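Glutathione S-transferase (Cupriavidus metallidurans, PDB 4MK3) probably transfers glutathione to electrophilic substrates as a dimeric glutathione transferase, and binds glutathione sulfinic acid in its thioredoxin-like domain. Local coordinates at residues Val71-Leu74 / Gly80-Phe83; Arg38-Glu43 / Glu90-Leu95. All blocks are in the same frame, centred on the assembly; numbering follows the deposited sequence.

Contact 1: residues Val71-Leu74 / Gly80-Phe83; sequences VPCL and GAVF. With GSF (L-gamma-glutamyl-3-sulfino-L-alanylglycine), chain E.
The beta hairpin of the thioredoxin-like glutathione-binding domain pairs Leu74 with Val82 across two antiparallel strands, and the cis-proline turn just before it holds the ligand. Leu74 and Val82 form a hydrogen-bonded pair: Leu74 N donates to Val82 O at 2.9 Å, and Val82 N returns a bond to Leu74 O at 2.7 Å. Each carbonyl also takes a CA-H contact, Cys73 CA on Val82 O and Ala81 CA on Leu74 O. On one face of the sheet the Leu74 and Val82 side chains lie alongside each other at their CB atoms. Cys73 SG, anti to its own backbone N (chi1 -179°), reaches Ala81 CB at 4.1 Å and approaches the Phe83 ring obliquely. The peptide bond before Pro72 is cis, as in other thioredoxin folds, and Val71 presents its backbone to GSF: Val71 N donates to GSF O2 at 3.0 Å, while GSF N2 donates to Val71 O at 2.9 Å. This two-way grip holds the amide N and carbonyl O of the ligand's central sulfinoalanyl residue. Pro72 packs against helices 32-44 and 85-94, Leu74 touches Leu25 of strand 24-27, and Val82 meets helix 85-94 and Leu110 of the second subunit.

Contact 2: residues Arg38-Glu43 / Glu90-Leu95; sequences RVVLAE and EYADTL
Ala92 CB meets both Val40 and Leu41 where helices 32-44 and 85-94 of the thioredoxin-like domain pack side by side, a small residue against two branched ones. Along the second segment, Glu90 comes first; its CB points away from the other segment, and its OE2 forms a salt bridge with Arg109 NE of the second subunit. Tyr91 likewise meets the partner, packing on Leu110 of the second subunit. Next comes Ala92, the one residue of this segment whose side chain comes within 4.5 Å of Arg38-Glu43. Its single methyl permits the close approach of the backbones, Leu41 CA and Ala92 CA being 6.6 Å apart. Val40 directs CG1 at Ala92 CB over 3.9 Å, a branch placed anti to the backbone N (chi1 169°). Leu41 starts off to the side, but its CD2 comes back to Ala92 CB at the same 3.9 Å, so the methyl is met by one branch from each of two successive residues. The contact is wholly apolar. Asp93 supplies polar ties: OD1 takes a salt bridge from Lys44 NZ, the residue following the first segment, and a hydrogen bond from Leu101 N, while OD2 accepts from Ile102 N. Thr94 then folds its hydroxyl back onto the preceding turn, and Tyr91 O receives both Thr94 N at 3.0 Å and Thr94 OG1 at 2.8 Å, the hydroxyl lying in the carbonyl plane on a lone pair. Leu95 closes the segment with CG over one face of the Tyr91 ring, 4.2 Å above its plane and offset toward the rim.

Overall arrangement
Contact 1 lies within the chain loop that contact 2 closes; their centres are 13 Å apart and their nearest atoms about 5 Å, so they do not touch. Helix 85-94, which follows strand 81-82, ties them together: Asp84 and Ser85, at the junction of that strand and helix, also hydrogen-bond GSF. The hairpin thus leads directly into ligand-binding residues, whereas the Val40 side chain is about 12 Å from GSF and belongs to the helical layer packed on one face of the sheet. Both contacts reach Leu110 of the second subunit, whose Arg148 and Lys152 complete the ligand's polar surroundings.

Contact 1: residues Val71-Leu74 / Gly80-Phe83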
ATOM      1  N   VAL A  71       9.284   5.884  -6.076  1.00 16.46           N
ATOM      2  CA  VAL A  71       9.784   6.571  -4.898  1.00 17.49           C
ATOM      3  C   VAL A  71       8.625   6.787  -3.933  1.00 15.91           C
ATOM      4  O   VAL A  71       7.469   6.896  -4.364  1.00 17.09           O
ATOM      5  CB  VAL A  71      10.442   7.927  -5.231  1.00 16.62           C
ATOM      6  CG1 VAL A  71      11.738   7.696  -5.977  1.00 19.01           C
ATOM      7  CG2 VAL A  71       9.511   8.829  -6.028  1.00 20.99           C
ATOM      8  N   PRO A  72       8.921   6.870  -2.628  1.00 14.86           N
ATOM      9  CA  PRO A  72      10.241   6.853  -2.007  1.00 15.98           C
ATOM     10  C   PRO A  72      10.857   5.478  -1.904  1.00 15.90           C
ATOM     11  O   PRO A  72      10.178   4.451  -1.843  1.00 15.24           O
ATOM     12  CB  PRO A  72       9.978   7.395  -0.597  1.00 15.70           C
ATOM     13  CG  PRO A  72       8.523   7.031  -0.324  1.00 15.34           C
ATOM     14  CD  PRO A  72       7.848   7.140  -1.641  1.00 14.60           C
ATOM     15  N   CYS A  73      12.186   5.488  -1.864  1.00 14.97           N
ATOM     16  CA  CYS A  73      12.954   4.287  -1.586  1.00 14.43           C
ATOM     17  C   CYS A  73      14.134   4.713  -0.725  1.00 14.72           C
ATOM     18  O   CYS A  73      14.889   5.632  -1.077  1.00 16.38           O
ATOM     19  CB  CYS A  73      13.421   3.620  -2.888  1.00 16.38           C
ATOM     20  SG  CYS A  73      14.347   2.100  -2.614  1.00 17.67           S
ATOM     21  N   LEU A  74      14.284   4.076   0.435  1.00 17.17           N
ATOM     22  CA  LEU A  74      15.387   4.351   1.345  1.00 17.13           C
ATOM     23  C   LEU A  74      16.474   3.310   1.159  1.00 19.68           C
ATOM     24  O   LEU A  74      16.206   2.113   1.186  1.00 21.05           O
ATOM     25  CB  LEU A  74      14.884   4.308   2.790  1.00 19.63           C
ATOM     26  CG  LEU A  74      15.871   4.722   3.872  1.00 23.09           C
ATOM     27  CD1 LEU A  74      16.077   6.234   3.877  1.00 29.04           C
ATOM     28  CD2 LEU A  74      15.382   4.228   5.239  1.00 27.70           C
ATOM     29  N   GLY A  80      21.174  -2.022   1.580  1.00 30.40           N
ATOM     30  CA  GLY A  80      19.832  -2.577   1.618  1.00 29.34           C
ATOM     31  C   GLY A  80      18.803  -1.541   1.220  1.00 26.40           C
ATOM     32  O   GLY A  80      18.843  -0.413   1.706  1.00 30.38           O
ATOM     33  N   ALA A  81      17.845  -1.921   0.374  1.00 22.87           N
ATOM     34  CA  ALA A  81      16.819  -0.994  -0.095  1.00 19.39           C
ATOM     35  C   ALA A  81      15.487  -1.257   0.588  1.00 20.12           C
ATOM     36  O   ALA A  81      15.091  -2.417   0.703  1.00 26.26           O
ATOM     37  CB  ALA A  81      16.668  -1.099  -1.616  1.00 29.71           C
ATOM     38  N   VAL A  82      14.828  -0.187   1.018  1.00 17.30           N
ATOM     39  CA  VAL A  82      13.564  -0.263   1.763  1.00 16.53           C
ATOM     40  C   VAL A  82      12.481   0.499   0.992  1.00 16.87           C
ATOM     41  O   VAL A  82      12.663   1.656   0.596  1.00 17.07           O
ATOM     42  CB  VAL A  82      13.695   0.400   3.176  1.00 18.55           C
ATOM     43  CG1 VAL A  82      12.357   0.363   3.934  1.00 23.20           C
ATOM     44  CG2 VAL A  82      14.798  -0.227   3.994  1.00 24.83           C
ATOM     45  N   PHE A  83      11.319  -0.136   0.842  1.00 15.19           N
ATOM     46  CA  PHE A  83      10.146   0.466   0.222  1.00 15.31           C
ATOM     47  C   PHE A  83       8.950  -0.345   0.726  1.00 13.46           C
ATOM     48  O   PHE A  83       9.158  -1.436   1.255  1.00 14.16           O
ATOM     49  CB  PHE A  83      10.285   0.409  -1.324  1.00 15.36           C
ATOM     50  CG  PHE A  83      10.563  -0.966  -1.847  1.00 14.55           C
ATOM     51  CD1 PHE A  83       9.552  -1.849  -2.151  1.00 15.46           C
ATOM     52  CD2 PHE A  83      11.874  -1.403  -2.032  1.00 14.87           C
ATOM     53  CE1 PHE A  83       9.806  -3.135  -2.596  1.00 17.58           C
ATOM     54  CE2 PHE A  83      12.137  -2.666  -2.498  1.00 16.41           C
ATOM     55  CZ  PHE A  83      11.108  -3.557  -2.772  1.00 17.61           C
TER
HETATM   56  CB1 GSF E 304       3.415   4.391  -3.854  1.00 16.61           C
HETATM   57  CG1 GSF E 304       4.527   5.328  -4.307  1.00 16.22           C
HETATM   58  CD1 GSF E 304       4.287   5.885  -5.693  1.00 17.59           C
HETATM   59  OE1 GSF E 304       3.408   5.494  -6.435  1.00 20.10           O
HETATM   60  C1  GSF E 304       4.244   4.165  -1.525  1.00 16.47           C
HETATM   61  O11 GSF E 304       5.388   4.671  -1.402  1.00 15.91           O
HETATM   62  O12 GSF E 304       3.407   4.300  -0.594  1.00 15.70           O
HETATM   63  N1  GSF E 304       2.846   2.433  -2.508  1.00 16.24           N
HETATM   64  CA1 GSF E 304       3.891   3.415  -2.783  1.00 15.16           C
HETATM   65  N2  GSF E 304       5.127   6.915  -6.089  1.00 18.43           N
HETATM   66  CA2 GSF E 304       5.024   7.475  -7.395  1.00 17.64           C
HETATM   67  CB2 GSF E 304       5.579   8.861  -7.400  1.00 18.46           C
HETATM   68  SG2 GSF E 304       4.512  10.064  -6.691  1.00 26.42           S
HETATM   69  O1S GSF E 304       4.916  11.360  -7.264  1.00 36.97           O
HETATM   70  O2S GSF E 304       4.658  10.021  -5.206  1.00 28.97           O
HETATM   71  C2  GSF E 304       5.943   6.752  -8.356  1.00 18.79           C
HETATM   72  O2  GSF E 304       7.111   6.525  -8.052  1.00 18.03           O
HETATM   73  N3  GSF E 304       5.418   6.377  -9.588  1.00 19.30           N
HETATM   74  CA3 GSF E 304       6.268   5.743 -10.554  1.00 18.38           C
HETATM   75  C3  GSF E 304       5.583   4.556 -11.241  1.00 20.89           C
HETATM   76  O31 GSF E 304       6.142   4.057 -12.264  1.00 22.42           O
HETATM   77  O32 GSF E 304       4.507   4.087 -10.815  1.00 24.58           O

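Contact 2: residues Arg38-Glu43 / Glu90-Leu95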
ATOM      1  N   ARG A  38       9.595  12.048   4.498  0.64 14.63           N
ATOM      2  CA  ARG A  38      10.436  13.160   4.879  0.64 14.73           C
ATOM      3  C   ARG A  38       9.936  13.845   6.149  0.64 14.71           C
ATOM      4  O   ARG A  38      10.734  14.246   6.994  0.64 15.52           O
ATOM      5  CB  ARG A  38      10.552  14.146   3.735  0.64 14.95           C
ATOM      6  CG  ARG A  38      11.180  13.535   2.501  0.64 15.21           C
ATOM      7  CD  ARG A  38      11.178  14.515   1.387  0.64 17.56           C
ATOM      8  NE  ARG A  38      12.003  15.658   1.714  0.64 18.18           N
ATOM      9  CZ  ARG A  38      11.830  16.859   1.196  0.64 24.82           C
ATOM     10  NH1 ARG A  38      10.830  17.052   0.362  0.64 19.69           N
ATOM     11  NH2 ARG A  38      12.642  17.854   1.525  0.64 27.48           N
ATOM     12  N   VAL A  39       8.623  13.961   6.291  1.00 15.36           N
ATOM     13  CA  VAL A  39       8.061  14.517   7.525  1.00 14.62           C
ATOM     14  C   VAL A  39       8.411  13.627   8.720  1.00 14.45           C
ATOM     15  O   VAL A  39       8.836  14.124   9.757  1.00 15.10           O
ATOM     16  CB  VAL A  39       6.548  14.748   7.395  1.00 14.08           C
ATOM     17  CG1 VAL A  39       5.916  15.025   8.767  1.00 14.19           C
ATOM     18  CG2 VAL A  39       6.275  15.900   6.419  1.00 15.15           C
ATOM     19  N   VAL A  40       8.261  12.314   8.569  1.00 14.51           N
ATOM     20  CA  VAL A  40       8.627  11.409   9.632  1.00 14.98           C
ATOM     21  C   VAL A  40      10.111  11.602   9.972  1.00 15.48           C
ATOM     22  O   VAL A  40      10.484  11.761  11.129  1.00 16.79           O
ATOM     23  CB  VAL A  40       8.356   9.941   9.246  1.00 16.22           C
ATOM     24  CG1 VAL A  40       8.982   8.996  10.263  1.00 18.07           C
ATOM     25  CG2 VAL A  40       6.844   9.703   9.145  1.00 17.32           C
ATOM     26  N   LEU A  41      10.984  11.588   8.972  1.00 17.52           N
ATOM     27  CA  LEU A  41      12.409  11.738   9.259  1.00 16.56           C
ATOM     28  C   LEU A  41      12.735  13.050   9.958  1.00 17.13           C
ATOM     29  O   LEU A  41      13.558  13.098  10.858  1.00 18.70           O
ATOM     30  CB  LEU A  41      13.238  11.599   7.985  1.00 17.93           C
ATOM     31  CG  LEU A  41      13.177  10.198   7.369  1.00 17.52           C
ATOM     32  CD1 LEU A  41      13.670  10.205   5.943  1.00 19.09           C
ATOM     33  CD2 LEU A  41      14.015   9.231   8.186  1.00 20.82           C
ATOM     34  N   ALA A  42      12.064  14.124   9.567  1.00 16.87           N
ATOM     35  CA  ALA A  42      12.267  15.411  10.216  1.00 17.78           C
ATOM     36  C   ALA A  42      11.767  15.401  11.665  1.00 17.99           C
ATOM     37  O   ALA A  42      12.445  15.880  12.566  1.00 20.21           O
ATOM     38  CB  ALA A  42      11.566  16.494   9.435  1.00 17.58           C
ATOM     39  N   GLU A  43      10.575  14.852  11.870  1.00 18.52           N
ATOM     40  CA  GLU A  43      10.022  14.792  13.222  1.00 19.62           C
ATOM     41  C   GLU A  43      10.935  13.991  14.154  1.00 20.70           C
ATOM     42  O   GLU A  43      11.093  14.349  15.333  1.00 22.14           O
ATOM     43  CB  GLU A  43       8.626  14.160  13.220  1.00 17.80           C
ATOM     44  CG  GLU A  43       7.552  14.924  12.464  1.00 17.11           C
ATOM     45  CD  GLU A  43       7.002  16.140  13.171  1.00 16.77           C
ATOM     46  OE1 GLU A  43       7.375  16.399  14.338  1.00 23.10           O
ATOM     47  OE2 GLU A  43       6.168  16.851  12.556  1.00 17.19           O
ATOM     48  N   GLU A  90       7.421   3.210   9.088  1.00 16.85           N
ATOM     49  CA  GLU A  90       7.434   2.312  10.245  1.00 18.64           C
ATOM     50  C   GLU A  90       8.845   2.059  10.762  1.00 20.64           C
ATOM     51  O   GLU A  90       9.101   2.060  11.962  1.00 21.99           O
ATOM     52  CB  GLU A  90       6.734   0.999   9.870  1.00 19.02           C
ATOM     53  CG  GLU A  90       6.828  -0.125  10.888  1.00 25.13           C
ATOM     54  CD  GLU A  90       6.249  -1.429  10.371  1.00 34.84           C
ATOM     55  OE1 GLU A  90       6.329  -1.692   9.138  1.00 33.51           O
ATOM     56  OE2 GLU A  90       5.723  -2.199  11.199  1.00 52.67           O
ATOM     57  N   TYR A  91       9.767   1.828   9.842  1.00 19.70           N
ATOM     58  CA  TYR A  91      11.137   1.591  10.231  1.00 22.64           C
ATOM     59  C   TYR A  91      11.780   2.854  10.816  1.00 21.11           C
ATOM     60  O   TYR A  91      12.445   2.790  11.851  1.00 22.66           O
ATOM     61  CB  TYR A  91      11.920   1.092   9.035  1.00 22.95           C
ATOM     62  CG  TYR A  91      13.361   0.798   9.368  1.00 29.91           C
ATOM     63  CD1 TYR A  91      13.693  -0.129  10.346  1.00 26.87           C
ATOM     64  CD2 TYR A  91      14.379   1.462   8.724  1.00 25.78           C
ATOM     65  CE1 TYR A  91      15.004  -0.398  10.658  1.00 33.04           C
ATOM     66  CE2 TYR A  91      15.700   1.201   9.027  1.00 24.86           C
ATOM     67  CZ  TYR A  91      15.995   0.275   9.995  1.00 27.49           C
ATOM     68  OH  TYR A  91      17.309   0.010  10.306  1.00 33.87           O
ATOM     69  N   ALA A  92      11.571   4.001  10.172  1.00 18.50           N
ATOM     70  CA  ALA A  92      12.146   5.248  10.669  1.00 21.08           C
ATOM     71  C   ALA A  92      11.690   5.559  12.099  1.00 19.60           C
ATOM     72  O   ALA A  92      12.450   6.069  12.911  1.00 20.54           O
ATOM     73  CB  ALA A  92      11.800   6.397   9.748  1.00 21.98           C
ATOM     74  N   ASP A  93      10.428   5.263  12.406  1.00 19.26           N
ATOM     75  CA  ASP A  93       9.929   5.501  13.751  1.00 20.02           C
ATOM     76  C   ASP A  93      10.711   4.748  14.831  1.00 20.48           C
ATOM     77  O   ASP A  93      10.752   5.173  15.981  1.00 22.24           O
ATOM     78  CB  ASP A  93       8.433   5.156  13.848  1.00 18.60           C
ATOM     79  CG  ASP A  93       7.773   5.794  15.048  1.00 21.40           C
ATOM     80  OD1 ASP A  93       8.081   6.967  15.366  1.00 20.52           O
ATOM     81  OD2 ASP A  93       6.949   5.120  15.708  1.00 24.47           O
ATOM     82  N   THR A  94      11.334   3.626  14.468  1.00 21.73           N
ATOM     83  CA  THR A  94      12.101   2.850  15.446  1.00 24.30           C
ATOM     84  C   THR A  94      13.531   3.347  15.604  1.00 24.45           C
ATOM     85  O   THR A  94      14.252   2.913  16.507  1.00 28.07           O
ATOM     86  CB  THR A  94      12.221   1.360  15.093  1.00 29.04           C
ATOM     87  OG1 THR A  94      13.144   1.181  14.006  1.00 30.50           O
ATOM     88  CG2 THR A  94      10.877   0.765  14.753  1.00 27.09           C
ATOM     89  N   LEU A  95      13.964   4.249  14.730  1.00 27.53           N
ATOM     90  CA  LEU A  95      15.386   4.602  14.693  1.00 27.59           C
ATOM     91  C   LEU A  95      15.815   5.638  15.740  1.00 30.23           C
ATOM     92  O   LEU A  95      17.006   5.832  15.983  1.00 34.29           O
ATOM     93  CB  LEU A  95      15.765   5.105  13.301  1.00 33.28           C
ATOM     94  CG  LEU A  95      15.753   4.064  12.181  1.00 32.67           C
ATOM     95  CD1 LEU A  95      16.146   4.728  10.876  1.00 34.80           C
ATOM     96  CD2 LEU A  95      16.690   2.896  12.480  1.00 36.35           C
TER